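Local structure of isomerase/lactonizing enzyme (Agrobacterium tumefaciens, 1RVK) at residues 40-45 with 109-114; 148-153 with 183-188; 192-197 with 226-231. The protein is of unknown function but belongs to the enolase superfamily and binds magnesium, consistent with a metal-assisted isomerase or lactonizing enzyme. One frame throughout, in Å; residues are numbered along the deposited sequence.

Interaction 1: 40-45 with 109-114; sequences VRTEDG and WDLAGR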
ATOM      1  N   VAL A  40      18.347  -6.755   9.625  1.00 14.13           N
ATOM      2  CA  VAL A  40      18.636  -8.149   9.941  1.00 14.50           C
ATOM      3  C   VAL A  40      20.047  -8.415   9.416  1.00 15.68           C
ATOM      4  O   VAL A  40      20.339  -8.146   8.249  1.00 15.71           O
ATOM      5  CB  VAL A  40      17.642  -9.106   9.247  1.00 15.33           C
ATOM      6  CG1 VAL A  40      17.988 -10.556   9.585  1.00 15.16           C
ATOM      7  CG2 VAL A  40      16.219  -8.785   9.689  1.00 14.43           C
ATOM      8  N   ARG A  41      20.924  -8.932  10.275  1.00 14.71           N
ATOM      9  CA  ARG A  41      22.303  -9.201   9.878  1.00 16.71           C
ATOM     10  C   ARG A  41      22.688 -10.664  10.065  1.00 15.68           C
ATOM     11  O   ARG A  41      22.234 -11.322  11.001  1.00 16.32           O
ATOM     12  CB  ARG A  41      23.266  -8.316  10.684  1.00 18.85           C
ATOM     13  CG  ARG A  41      24.734  -8.483  10.307  1.00 20.89           C
ATOM     14  CD  ARG A  41      25.655  -7.639  11.192  1.00 24.90           C
ATOM     15  NE  ARG A  41      25.281  -6.228  11.183  1.00 28.04           N
ATOM     16  CZ  ARG A  41      24.625  -5.619  12.165  1.00 28.65           C
ATOM     17  NH1 ARG A  41      24.269  -6.293  13.250  1.00 31.02           N
ATOM     18  NH2 ARG A  41      24.314  -4.334  12.058  1.00 30.17           N
ATOM     19  N   THR A  42      23.535 -11.165   9.168  1.00 17.91           N
ATOM     20  CA  THR A  42      23.994 -12.548   9.231  1.00 19.16           C
ATOM     21  C   THR A  42      25.462 -12.633   9.664  1.00 20.94           C
ATOM     22  O   THR A  42      26.142 -11.614   9.792  1.00 19.90           O
ATOM     23  CB  THR A  42      23.829 -13.245   7.867  1.00 20.49           C
ATOM     24  OG1 THR A  42      24.451 -12.457   6.846  1.00 23.08           O
ATOM     25  CG2 THR A  42      22.352 -13.414   7.533  1.00 21.05           C
ATOM     26  N   GLU A  43      25.940 -13.856   9.884  1.00 23.08           N
ATOM     27  CA  GLU A  43      27.318 -14.097  10.317  1.00 26.77           C
ATOM     28  C   GLU A  43      28.370 -13.388   9.470  1.00 27.30           C
ATOM     29  O   GLU A  43      29.335 -12.838  10.003  1.00 27.38           O
ATOM     30  CB  GLU A  43      27.626 -15.595  10.293  1.00 30.15           C
ATOM     31  CG  GLU A  43      26.679 -16.457  11.097  1.00 36.78           C
ATOM     32  CD  GLU A  43      26.921 -17.940  10.870  1.00 41.35           C
ATOM     33  OE1 GLU A  43      26.823 -18.393   9.702  1.00 40.01           O
ATOM     34  OE2 GLU A  43      27.206 -18.648  11.860  1.00 43.11           O
ATOM     35  N   ASP A  44      28.184 -13.411   8.155  1.00 27.62           N
ATOM     36  CA  ASP A  44      29.140 -12.793   7.240  1.00 29.60           C
ATOM     37  C   ASP A  44      29.028 -11.275   7.139  1.00 29.01           C
ATOM     38  O   ASP A  44      29.728 -10.648   6.342  1.00 29.32           O
ATOM     39  CB  ASP A  44      29.009 -13.415   5.847  1.00 32.62           C
ATOM     40  CG  ASP A  44      27.655 -13.159   5.217  1.00 35.63           C
ATOM     41  OD1 ASP A  44      27.445 -13.598   4.069  1.00 38.19           O
ATOM     42  OD2 ASP A  44      26.803 -12.518   5.865  1.00 36.41           O
ATOM     43  N   GLY A  45      28.147 -10.685   7.939  1.00 27.19           N
ATOM     44  CA  GLY A  45      28.002  -9.242   7.919  1.00 25.92           C
ATOM     45  C   GLY A  45      27.010  -8.676   6.920  1.00 25.08           C
ATOM     46  O   GLY A  45      26.814  -7.463   6.877  1.00 24.45           O
ATOM     47  N   TRP A 109      13.702 -10.458   2.719  1.00 13.00           N
ATOM     48  CA  TRP A 109      13.811 -10.457   1.265  1.00 12.39           C
ATOM     49  C   TRP A 109      14.936  -9.517   0.835  1.00 13.67           C
ATOM     50  O   TRP A 109      15.706  -9.833  -0.076  1.00 14.59           O
ATOM     51  CB  TRP A 109      12.502 -10.003   0.619  1.00 15.16           C
ATOM     52  CG  TRP A 109      11.527 -11.110   0.368  1.00 15.96           C
ATOM     53  CD1 TRP A 109      10.387 -11.380   1.070  1.00 16.19           C
ATOM     54  CD2 TRP A 109      11.597 -12.086  -0.677  1.00 16.50           C
ATOM     55  NE1 TRP A 109       9.740 -12.465   0.525  1.00 14.93           N
ATOM     56  CE2 TRP A 109      10.462 -12.916  -0.550  1.00 16.68           C
ATOM     57  CE3 TRP A 109      12.510 -12.340  -1.708  1.00 15.48           C
ATOM     58  CZ2 TRP A 109      10.214 -13.985  -1.421  1.00 17.76           C
ATOM     59  CZ3 TRP A 109      12.264 -13.402  -2.574  1.00 18.00           C
ATOM     60  CH2 TRP A 109      11.123 -14.210  -2.422  1.00 15.86           C
ATOM     61  N   ASP A 110      15.027  -8.360   1.486  1.00 12.65           N
ATOM     62  CA  ASP A 110      16.073  -7.396   1.152  1.00 13.70           C
ATOM     63  C   ASP A 110      17.443  -8.000   1.444  1.00 14.28           C
ATOM     64  O   ASP A 110      18.392  -7.805   0.686  1.00 14.57           O
ATOM     65  CB  ASP A 110      15.890  -6.103   1.955  1.00 13.64           C
ATOM     66  CG  ASP A 110      16.830  -4.996   1.505  1.00 13.95           C
ATOM     67  OD1 ASP A 110      16.800  -4.645   0.307  1.00 14.05           O
ATOM     68  OD2 ASP A 110      17.595  -4.472   2.346  1.00 14.93           O
ATOM     69  N   LEU A 111      17.535  -8.743   2.541  1.00 13.94           N
ATOM     70  CA  LEU A 111      18.786  -9.386   2.929  1.00 14.54           C
ATOM     71  C   LEU A 111      19.231 -10.403   1.881  1.00 15.48           C
ATOM     72  O   LEU A 111      20.407 -10.461   1.522  1.00 14.86           O
ATOM     73  CB  LEU A 111      18.623 -10.074   4.287  1.00 14.86           C
ATOM     74  CG  LEU A 111      19.769 -10.976   4.758  1.00 14.87           C
ATOM     75  CD1 LEU A 111      21.065 -10.184   4.871  1.00 15.51           C
ATOM     76  CD2 LEU A 111      19.402 -11.581   6.101  1.00 15.04           C
ATOM     77  N   ALA A 112      18.295 -11.214   1.395  1.00 14.84           N
ATOM     78  CA  ALA A 112      18.626 -12.214   0.387  1.00 13.72           C
ATOM     79  C   ALA A 112      19.048 -11.529  -0.908  1.00 13.79           C
ATOM     80  O   ALA A 112      20.012 -11.941  -1.553  1.00 13.36           O
ATOM     81  CB  ALA A 112      17.425 -13.124   0.129  1.00 14.32           C
ATOM     82  N   GLY A 113      18.320 -10.479  -1.283  1.00 13.18           N
ATOM     83  CA  GLY A 113      18.632  -9.752  -2.503  1.00 14.57           C
ATOM     84  C   GLY A 113      19.979  -9.054  -2.453  1.00 16.17           C
ATOM     85  O   GLY A 113      20.767  -9.134  -3.397  1.00 15.81           O
ATOM     86  N   ARG A 114      20.244  -8.357  -1.354  1.00 15.61           N
ATOM     87  CA  ARG A 114      21.516  -7.665  -1.212  1.00 16.87           C
ATOM     88  C   ARG A 114      22.663  -8.673  -1.145  1.00 17.97           C
ATOM     89  O   ARG A 114      23.725  -8.446  -1.720  1.00 19.52           O
ATOM     90  CB  ARG A 114      21.511  -6.779   0.036  1.00 15.35           C
ATOM     91  CG  ARG A 114      20.679  -5.504  -0.112  1.00 16.52           C
ATOM     92  CD  ARG A 114      20.741  -4.645   1.150  1.00 17.04           C
ATOM     93  NE  ARG A 114      19.884  -3.464   1.051  1.00 19.41           N
ATOM     94  CZ  ARG A 114      20.314  -2.237   0.764  1.00 21.43           C
ATOM     95  NH1 ARG A 114      21.604  -2.011   0.551  1.00 22.12           N
ATOM     96  NH2 ARG A 114      19.448  -1.233   0.681  1.00 20.44           N
TER
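Leu111 reaches from helix 98-116 toward the end of strand 30-42, where its CD2 methyl meets both Val40 and Thr42. This is helix-on-sheet packing in the N-terminal domain of an enolase-superfamily protein, with the helix lying against an antiparallel three-stranded sheet. Leu111 CD2 lies 3.9 Å from Val40 CG1, the two side chains crossing at about a right angle, and 3.8 Å from Thr42 CG2, which it approaches tip to tip. The other leucine branch turns to the strand backbone, with Leu111 CD1 4.0 Å from Val40 O. A forked leucine suits the place, since one methyl spans two alternate strand residues while the other lies beside a carbonyl oxygen. Val40 presents CG1 anti to its own N (chi1 179°), and it is further enclosed by Ile3, Ala107 and Leu108.

Thr42 faces two ways: its methyl goes to the helix, and its hydroxyl serves the type I turn from Thr42 to Gly45 that leads toward strand 47-52. Gly45 N closes that turn on Thr42 O at 2.9 Å, and the positive phi of Gly45 suits a residue without CB. One turn apart on the helix, Arg114 NE and Asp110 OD2 form a salt bridge; His49 N also donates to OD2, and Leu367 N to OD1. In the turn itself, Thr42 OG1 donates to the syn side of Asp44 OD2 over a short 2.5 Å, 27° out of the carboxylate plane.

Interaction 2: 148-153 with 183-188; sequences ATPEDY and VKMDLK
Pro150, in the first turn of helix 150-163, sets its ring against Met185 and Lys188 of helix 183-197, joining two adjacent helices of the barrel domain. No hydrogen bond crosses between the segments; the side chains meet through carbon atoms. Pro150 CG touches Lys188 CB at 3.6 Å, the ring and the lysine side chain lying side by side and pointing the same way, while Pro150 CB rests 3.7 Å from the backbone Lys188 O. Of the lysine side chain, CB does the touching; the rest leads away, which suits an exposed residue with a charged end. Met185, present as selenomethionine, comes in across the ring at about a right angle. Bends at chi2 (-64°) and chi3 (-80°) fold its flexible chain back so that Met185 CE lies 3.9 Å from Pro150 CD.

The hydrogen bonds lie within 148-153, at the start of the helix that carries Pro150. Thr149, the N-cap, and Asp152 form a capping box: Asp152 N donates to Thr149 OG1 at 3.1 Å, and Thr149 N returns a bond to Asp152 OD2, approaching from above the carboxylate plane. The anti lone pair of that oxygen takes Ala148 N, 3.0 Å from Asp152 OD2. Proline fits the first turn, where a helix needs no N-H from it.

Farther along, Tyr153 OH is hydrogen-bonded to His171 O, at the end of strand 167-171, and Leu187 packs against Leu219 and Leu223 of helix 213-224.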
ATOM      1  N   ALA A 148     -10.781  20.490  -1.100  1.00 14.45           N
ATOM      2  CA  ALA A 148     -11.949  20.910  -0.330  1.00 13.53           C
ATOM      3  C   ALA A 148     -13.263  20.826  -1.090  1.00 13.29           C
ATOM      4  O   ALA A 148     -14.322  20.660  -0.488  1.00 14.30           O
ATOM      5  CB  ALA A 148     -11.748  22.332   0.169  1.00 14.53           C
ATOM      6  N   THR A 149     -13.198  20.938  -2.410  1.00 13.56           N
ATOM      7  CA  THR A 149     -14.403  20.912  -3.229  1.00 14.82           C
ATOM      8  C   THR A 149     -14.310  19.935  -4.392  1.00 14.65           C
ATOM      9  O   THR A 149     -13.227  19.458  -4.734  1.00 13.58           O
ATOM     10  CB  THR A 149     -14.670  22.296  -3.835  1.00 14.85           C
ATOM     11  OG1 THR A 149     -13.699  22.552  -4.856  1.00 16.55           O
ATOM     12  CG2 THR A 149     -14.556  23.381  -2.772  1.00 16.39           C
ATOM     13  N   PRO A 150     -15.456  19.621  -5.016  1.00 13.82           N
ATOM     14  CA  PRO A 150     -15.445  18.700  -6.154  1.00 15.42           C
ATOM     15  C   PRO A 150     -14.542  19.267  -7.244  1.00 15.80           C
ATOM     16  O   PRO A 150     -13.800  18.538  -7.900  1.00 15.92           O
ATOM     17  CB  PRO A 150     -16.913  18.662  -6.575  1.00 14.75           C
ATOM     18  CG  PRO A 150     -17.622  18.778  -5.260  1.00 13.36           C
ATOM     19  CD  PRO A 150     -16.837  19.890  -4.572  1.00 14.59           C
ATOM     20  N   GLU A 151     -14.610  20.582  -7.428  1.00 16.83           N
ATOM     21  CA  GLU A 151     -13.793  21.256  -8.428  1.00 18.43           C
ATOM     22  C   GLU A 151     -12.295  21.088  -8.159  1.00 17.94           C
ATOM     23  O   GLU A 151     -11.506  20.959  -9.095  1.00 16.58           O
ATOM     24  CB  GLU A 151     -14.155  22.744  -8.484  1.00 23.53           C
ATOM     25  CG  GLU A 151     -15.534  23.023  -9.084  1.00 32.91           C
ATOM     26  CD  GLU A 151     -16.698  22.641  -8.169  1.00 38.20           C
ATOM     27  OE1 GLU A 151     -17.836  22.549  -8.679  1.00 41.47           O
ATOM     28  OE2 GLU A 151     -16.491  22.448  -6.951  1.00 36.77           O
ATOM     29  N   ASP A 152     -11.900  21.086  -6.888  1.00 14.73           N
ATOM     30  CA  ASP A 152     -10.488  20.921  -6.540  1.00 15.09           C
ATOM     31  C   ASP A 152      -9.958  19.571  -7.020  1.00 13.90           C
ATOM     32  O   ASP A 152      -8.797  19.455  -7.405  1.00 14.89           O
ATOM     33  CB  ASP A 152     -10.274  21.021  -5.024  1.00 14.62           C
ATOM     34  CG  ASP A 152     -10.436  22.432  -4.498  1.00 16.92           C
ATOM     35  OD1 ASP A 152     -10.239  23.388  -5.275  1.00 18.03           O
ATOM     36  OD2 ASP A 152     -10.743  22.586  -3.297  1.00 16.44           O
ATOM     37  N   TYR A 153     -10.801  18.547  -6.984  1.00 13.87           N
ATOM     38  CA  TYR A 153     -10.370  17.232  -7.438  1.00 13.26           C
ATOM     39  C   TYR A 153     -10.199  17.252  -8.948  1.00 14.06           C
ATOM     40  O   TYR A 153      -9.261  16.661  -9.486  1.00 13.81           O
ATOM     41  CB  TYR A 153     -11.387  16.155  -7.053  1.00 12.51           C
ATOM     42  CG  TYR A 153     -11.191  15.604  -5.660  1.00 12.64           C
ATOM     43  CD1 TYR A 153     -11.747  16.236  -4.551  1.00 14.51           C
ATOM     44  CD2 TYR A 153     -10.441  14.443  -5.455  1.00 14.45           C
ATOM     45  CE1 TYR A 153     -11.568  15.719  -3.261  1.00 12.67           C
ATOM     46  CE2 TYR A 153     -10.255  13.920  -4.178  1.00 13.91           C
ATOM     47  CZ  TYR A 153     -10.821  14.561  -3.087  1.00 15.85           C
ATOM     48  OH  TYR A 153     -10.649  14.035  -1.826  1.00 15.22           O
ATOM     49  N   VAL A 183     -22.472  11.086   0.333  1.00 13.90           N
ATOM     50  CA  VAL A 183     -22.484  10.416  -0.964  1.00 14.09           C
ATOM     51  C   VAL A 183     -22.619  11.388  -2.129  1.00 13.04           C
ATOM     52  O   VAL A 183     -21.959  11.229  -3.152  1.00 13.42           O
ATOM     53  CB  VAL A 183     -23.625   9.377  -1.054  1.00 14.62           C
ATOM     54  CG1 VAL A 183     -23.725   8.825  -2.473  1.00 15.72           C
ATOM     55  CG2 VAL A 183     -23.365   8.245  -0.072  1.00 14.96           C
ATOM     56  N   LYS A 184     -23.472  12.393  -1.977  1.00 14.79           N
ATOM     57  CA  LYS A 184     -23.657  13.360  -3.048  1.00 15.59           C
ATOM     58  C   LYS A 184     -22.375  14.125  -3.357  1.00 15.06           C
ATOM     59  O   LYS A 184     -22.074  14.375  -4.521  1.00 14.88           O
ATOM     60  CB  LYS A 184     -24.786  14.334  -2.705  1.00 18.26           C
ATOM     61  CG  LYS A 184     -26.158  13.689  -2.763  1.00 22.98           C
ATOM     62  CD  LYS A 184     -27.262  14.689  -2.472  1.00 26.89           C
ATOM     63  CE  LYS A 184     -28.632  14.041  -2.621  1.00 31.38           C
ATOM     64  NZ  LYS A 184     -28.800  12.878  -1.704  1.00 32.58           N
HETATM   65  N   MSE A 185     -21.625  14.494  -2.323  1.00 15.64           N
HETATM   66  CA  MSE A 185     -20.373  15.219  -2.524  1.00 15.74           C
HETATM   67  C   MSE A 185     -19.360  14.320  -3.220  1.00 14.84           C
HETATM   68  O   MSE A 185     -18.668  14.750  -4.142  1.00 14.93           O
HETATM   69  CB  MSE A 185     -19.798  15.699  -1.186  1.00 17.36           C
HETATM   70  CG  MSE A 185     -20.502  16.909  -0.597  1.00 18.58           C
HETATM   71 SE   MSE A 185     -20.311  18.486  -1.714  1.00 28.75          SE
HETATM   72  CE  MSE A 185     -18.539  19.010  -1.191  1.00 23.73           C
ATOM     73  N   ASP A 186     -19.273  13.070  -2.775  1.00 13.90           N
ATOM     74  CA  ASP A 186     -18.349  12.115  -3.377  1.00 12.83           C
ATOM     75  C   ASP A 186     -18.628  11.979  -4.871  1.00 13.32           C
ATOM     76  O   ASP A 186     -17.706  11.971  -5.689  1.00 13.20           O
ATOM     77  CB  ASP A 186     -18.494  10.744  -2.704  1.00 13.84           C
ATOM     78  CG  ASP A 186     -18.005  10.741  -1.268  1.00 15.37           C
ATOM     79  OD1 ASP A 186     -18.158   9.699  -0.589  1.00 15.21           O
ATOM     80  OD2 ASP A 186     -17.463  11.772  -0.814  1.00 13.99           O
ATOM     81  N   LEU A 187     -19.905  11.875  -5.229  1.00 13.49           N
ATOM     82  CA  LEU A 187     -20.278  11.739  -6.632  1.00 13.54           C
ATOM     83  C   LEU A 187     -19.957  12.998  -7.428  1.00 14.82           C
ATOM     84  O   LEU A 187     -19.602  12.910  -8.601  1.00 12.70           O
ATOM     85  CB  LEU A 187     -21.764  11.397  -6.765  1.00 15.07           C
ATOM     86  CG  LEU A 187     -22.131   9.947  -6.433  1.00 17.14           C
ATOM     87  CD1 LEU A 187     -23.643   9.772  -6.437  1.00 17.14           C
ATOM     88  CD2 LEU A 187     -21.479   9.023  -7.445  1.00 17.77           C
ATOM     89  N   LYS A 188     -20.083  14.165  -6.800  1.00 14.56           N
ATOM     90  CA  LYS A 188     -19.768  15.415  -7.491  1.00 16.32           C
ATOM     91  C   LYS A 188     -18.281  15.464  -7.815  1.00 14.94           C
ATOM     92  O   LYS A 188     -17.881  15.957  -8.868  1.00 14.15           O
ATOM     93  CB  LYS A 188     -20.122  16.636  -6.640  1.00 16.75           C
ATOM     94  CG  LYS A 188     -21.608  16.937  -6.526  1.00 22.33           C
ATOM     95  CD  LYS A 188     -21.810  18.344  -5.977  1.00 24.93           C
ATOM     96  CE  LYS A 188     -23.218  18.555  -5.444  1.00 30.25           C
ATOM     97  NZ  LYS A 188     -23.440  17.808  -4.169  1.00 34.89           N
TER

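Interaction 3: 192-197 with 226-231; sequences AVREAV and LGFDWI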
ATOM      1  N   ALA A 192     -16.734  15.656 -11.500  1.00 14.66           N
ATOM      2  CA  ALA A 192     -15.828  16.752 -11.826  1.00 14.49           C
ATOM      3  C   ALA A 192     -14.546  16.218 -12.459  1.00 15.11           C
ATOM      4  O   ALA A 192     -14.035  16.790 -13.426  1.00 15.04           O
ATOM      5  CB  ALA A 192     -15.498  17.548 -10.569  1.00 15.84           C
ATOM      6  N   VAL A 193     -14.023  15.121 -11.918  1.00 13.88           N
ATOM      7  CA  VAL A 193     -12.802  14.539 -12.463  1.00 12.95           C
ATOM      8  C   VAL A 193     -13.037  13.961 -13.858  1.00 13.85           C
ATOM      9  O   VAL A 193     -12.228  14.166 -14.763  1.00 14.65           O
ATOM     10  CB  VAL A 193     -12.242  13.435 -11.539  1.00 12.94           C
ATOM     11  CG1 VAL A 193     -11.088  12.711 -12.234  1.00 12.04           C
ATOM     12  CG2 VAL A 193     -11.749  14.057 -10.233  1.00 11.20           C
ATOM     13  N   ARG A 194     -14.141  13.245 -14.036  1.00 13.90           N
ATOM     14  CA  ARG A 194     -14.446  12.663 -15.338  1.00 14.71           C
ATOM     15  C   ARG A 194     -14.577  13.769 -16.380  1.00 16.38           C
ATOM     16  O   ARG A 194     -14.079  13.645 -17.498  1.00 17.04           O
ATOM     17  CB  ARG A 194     -15.747  11.850 -15.278  1.00 15.82           C
ATOM     18  CG  ARG A 194     -16.250  11.393 -16.647  1.00 15.49           C
ATOM     19  CD  ARG A 194     -15.201  10.565 -17.382  1.00 16.22           C
ATOM     20  NE  ARG A 194     -15.133   9.198 -16.877  1.00 17.88           N
ATOM     21  CZ  ARG A 194     -14.088   8.390 -17.025  1.00 18.15           C
ATOM     22  NH1 ARG A 194     -13.000   8.807 -17.663  1.00 16.88           N
ATOM     23  NH2 ARG A 194     -14.136   7.159 -16.534  1.00 17.29           N
ATOM     24  N   GLU A 195     -15.245  14.855 -16.007  1.00 18.11           N
ATOM     25  CA  GLU A 195     -15.435  15.974 -16.919  1.00 21.68           C
ATOM     26  C   GLU A 195     -14.103  16.606 -17.311  1.00 21.40           C
ATOM     27  O   GLU A 195     -13.908  17.011 -18.457  1.00 19.43           O
ATOM     28  CB  GLU A 195     -16.328  17.033 -16.267  1.00 24.91           C
ATOM     29  CG  GLU A 195     -16.586  18.253 -17.139  1.00 33.41           C
ATOM     30  CD  GLU A 195     -17.456  17.941 -18.342  1.00 38.10           C
ATOM     31  OE1 GLU A 195     -17.094  17.041 -19.128  1.00 40.73           O
ATOM     32  OE2 GLU A 195     -18.505  18.599 -18.502  1.00 42.73           O
ATOM     33  N   ALA A 196     -13.181  16.675 -16.356  1.00 20.57           N
ATOM     34  CA  ALA A 196     -11.875  17.282 -16.589  1.00 20.70           C
ATOM     35  C   ALA A 196     -10.876  16.456 -17.399  1.00 20.62           C
ATOM     36  O   ALA A 196     -10.094  17.013 -18.169  1.00 21.22           O
ATOM     37  CB  ALA A 196     -11.247  17.670 -15.255  1.00 20.90           C
ATOM     38  N   VAL A 197     -10.897  15.137 -17.239  1.00 19.58           N
ATOM     39  CA  VAL A 197      -9.939  14.293 -17.940  1.00 18.93           C
ATOM     40  C   VAL A 197     -10.441  13.595 -19.199  1.00 20.23           C
ATOM     41  O   VAL A 197      -9.642  13.100 -19.995  1.00 18.51           O
ATOM     42  CB  VAL A 197      -9.361  13.220 -16.989  1.00 19.04           C
ATOM     43  CG1 VAL A 197      -8.751  13.890 -15.771  1.00 20.83           C
ATOM     44  CG2 VAL A 197     -10.450  12.243 -16.576  1.00 19.86           C
ATOM     45  N   LEU A 226     -20.587   7.464 -14.968  1.00 24.71           N
ATOM     46  CA  LEU A 226     -19.270   8.080 -15.119  1.00 21.95           C
ATOM     47  C   LEU A 226     -18.207   7.134 -15.675  1.00 19.94           C
ATOM     48  O   LEU A 226     -17.070   7.538 -15.901  1.00 17.88           O
ATOM     49  CB  LEU A 226     -18.789   8.657 -13.787  1.00 22.87           C
ATOM     50  CG  LEU A 226     -19.544   9.868 -13.230  1.00 23.74           C
ATOM     51  CD1 LEU A 226     -19.542  10.985 -14.265  1.00 24.64           C
ATOM     52  CD2 LEU A 226     -20.964   9.483 -12.884  1.00 28.58           C
ATOM     53  N   GLY A 227     -18.577   5.875 -15.878  1.00 18.63           N
ATOM     54  CA  GLY A 227     -17.643   4.908 -16.429  1.00 18.84           C
ATOM     55  C   GLY A 227     -16.388   4.622 -15.624  1.00 16.66           C
ATOM     56  O   GLY A 227     -15.312   4.445 -16.200  1.00 16.65           O
ATOM     57  N   PHE A 228     -16.512   4.570 -14.301  1.00 14.92           N
ATOM     58  CA  PHE A 228     -15.363   4.288 -13.444  1.00 14.85           C
ATOM     59  C   PHE A 228     -14.971   2.813 -13.519  1.00 14.64           C
ATOM     60  O   PHE A 228     -15.828   1.945 -13.690  1.00 15.31           O
ATOM     61  CB  PHE A 228     -15.665   4.667 -11.987  1.00 12.73           C
ATOM     62  CG  PHE A 228     -15.319   6.090 -11.639  1.00 13.54           C
ATOM     63  CD1 PHE A 228     -14.576   6.373 -10.494  1.00 11.27           C
ATOM     64  CD2 PHE A 228     -15.720   7.145 -12.454  1.00 12.62           C
ATOM     65  CE1 PHE A 228     -14.233   7.691 -10.164  1.00 12.54           C
ATOM     66  CE2 PHE A 228     -15.383   8.467 -12.133  1.00 12.41           C
ATOM     67  CZ  PHE A 228     -14.638   8.739 -10.987  1.00 13.52           C
ATOM     68  N   ASP A 229     -13.672   2.548 -13.383  1.00 13.77           N
ATOM     69  CA  ASP A 229     -13.120   1.196 -13.448  1.00 13.84           C
ATOM     70  C   ASP A 229     -13.452   0.335 -12.238  1.00 12.83           C
ATOM     71  O   ASP A 229     -13.641  -0.872 -12.368  1.00 12.28           O
ATOM     72  CB  ASP A 229     -11.602   1.255 -13.611  1.00 16.57           C
ATOM     73  CG  ASP A 229     -11.175   1.431 -15.052  1.00 19.66           C
ATOM     74  OD1 ASP A 229     -11.985   1.924 -15.865  1.00 21.34           O
ATOM     75  OD2 ASP A 229     -10.016   1.081 -15.366  1.00 22.50           O
ATOM     76  N   TRP A 230     -13.489   0.939 -11.058  1.00 11.31           N
ATOM     77  CA  TRP A 230     -13.826   0.174  -9.869  1.00 10.81           C
ATOM     78  C   TRP A 230     -14.196   1.042  -8.680  1.00 10.90           C
ATOM     79  O   TRP A 230     -13.889   2.234  -8.638  1.00 10.12           O
ATOM     80  CB  TRP A 230     -12.681  -0.795  -9.487  1.00 11.39           C
ATOM     81  CG  TRP A 230     -11.470  -0.222  -8.743  1.00 10.80           C
ATOM     82  CD1 TRP A 230     -11.480   0.544  -7.606  1.00 10.15           C
ATOM     83  CD2 TRP A 230     -10.086  -0.484  -9.029  1.00 11.19           C
ATOM     84  NE1 TRP A 230     -10.195   0.769  -7.168  1.00 13.85           N
ATOM     85  CE2 TRP A 230      -9.320   0.150  -8.022  1.00 13.21           C
ATOM     86  CE3 TRP A 230      -9.419  -1.197 -10.037  1.00 13.14           C
ATOM     87  CZ2 TRP A 230      -7.920   0.092  -7.995  1.00 13.23           C
ATOM     88  CZ3 TRP A 230      -8.024  -1.255 -10.008  1.00 14.18           C
ATOM     89  CH2 TRP A 230      -7.293  -0.613  -8.993  1.00 14.30           C
ATOM     90  N   ILE A 231     -14.896   0.429  -7.736  1.00 10.74           N
ATOM     91  CA  ILE A 231     -15.297   1.094  -6.509  1.00 11.23           C
ATOM     92  C   ILE A 231     -14.539   0.295  -5.458  1.00 12.31           C
ATOM     93  O   ILE A 231     -14.563  -0.937  -5.464  1.00 12.66           O
ATOM     94  CB  ILE A 231     -16.837   1.028  -6.298  1.00 12.65           C
ATOM     95  CG1 ILE A 231     -17.210   1.743  -4.996  1.00 13.81           C
ATOM     96  CG2 ILE A 231     -17.318  -0.413  -6.316  1.00 13.10           C
ATOM     97  CD1 ILE A 231     -18.706   1.839  -4.756  1.00 15.76           C
TER
HETATM   98  O   HOH W   1     -12.438   4.469 -16.044  1.00 24.20           O
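Arg194, near the end of helix 183-197, runs alongside Leu226 and then takes hold of its carbonyl oxygen. The joint lies on the outer layer of the enolase-type barrel, where a loop after a helix leads into strand 230-232. The arginine starts as a hydrocarbon: Arg194 CB is 4.0 Å from Leu226 CD1, and CG passes the same methyl as the two side chains slide past each other in opposite directions. Bends at chi2 (57°) and chi3 (78°) then bring the head round to the backbone. Arg194 NE donates to Leu226 O at 2.7 Å, and Arg194 NH2 gives the same oxygen a second, more bent bond at 3.0 Å, both close to the guanidinium plane. This side-on grip fixes the rotation of the group. Arg194 NH2 also lies 3.0 Å from Gly227 O and approaches the Phe228 ring obliquely. A water accepts from Arg194 NH2 at 3.2 Å and lies 2.6 Å from Asp229 OD1, so it can bridge the opposite charges, which are not in direct contact. NH1 turns back to Gly198 O and Ile201 O; a planar group with five N-H bonds suits so many carbonyls.

Gly227, with positive phi, is the first residue to leave helical geometry in the Schellman motif after helix 213-224; glycine takes such angles readily.

Helix 183-197 is backed by helix 150-163, where Val193 meets Tyr153 and Ala157. Just before strand 230-232, Asp229 OD2 forms a salt bridge with Arg202 NH1 of strand 202-206, and strand 230-232 ends at the magnesium ligand Glu232, whose OE1 is hydrogen-bonded by Trp230 NE1.

In the fold
From the N terminus, interaction 1 closes a loop of 63 residues, just over half of them helical, and ties the sheet of the N-terminal domain to helix 98-116. The chain then enters the barrel. Interaction 2 closes a 29-residue loop containing strand 167-171 and joins successive outer helices; interaction 3 closes one of 28 residues containing strand 202-206 and helix 213-224. The three follow in series, with no loop nested in or crossing another. Interactions 2 and 3 share helix 183-197 and touch, Pro150 O lying 3.3 Å from Ala192 CB. Interaction 1 stands across the chain's centre, its centre about 48 Å and about 45 Å from the centres of interactions 2 and 3.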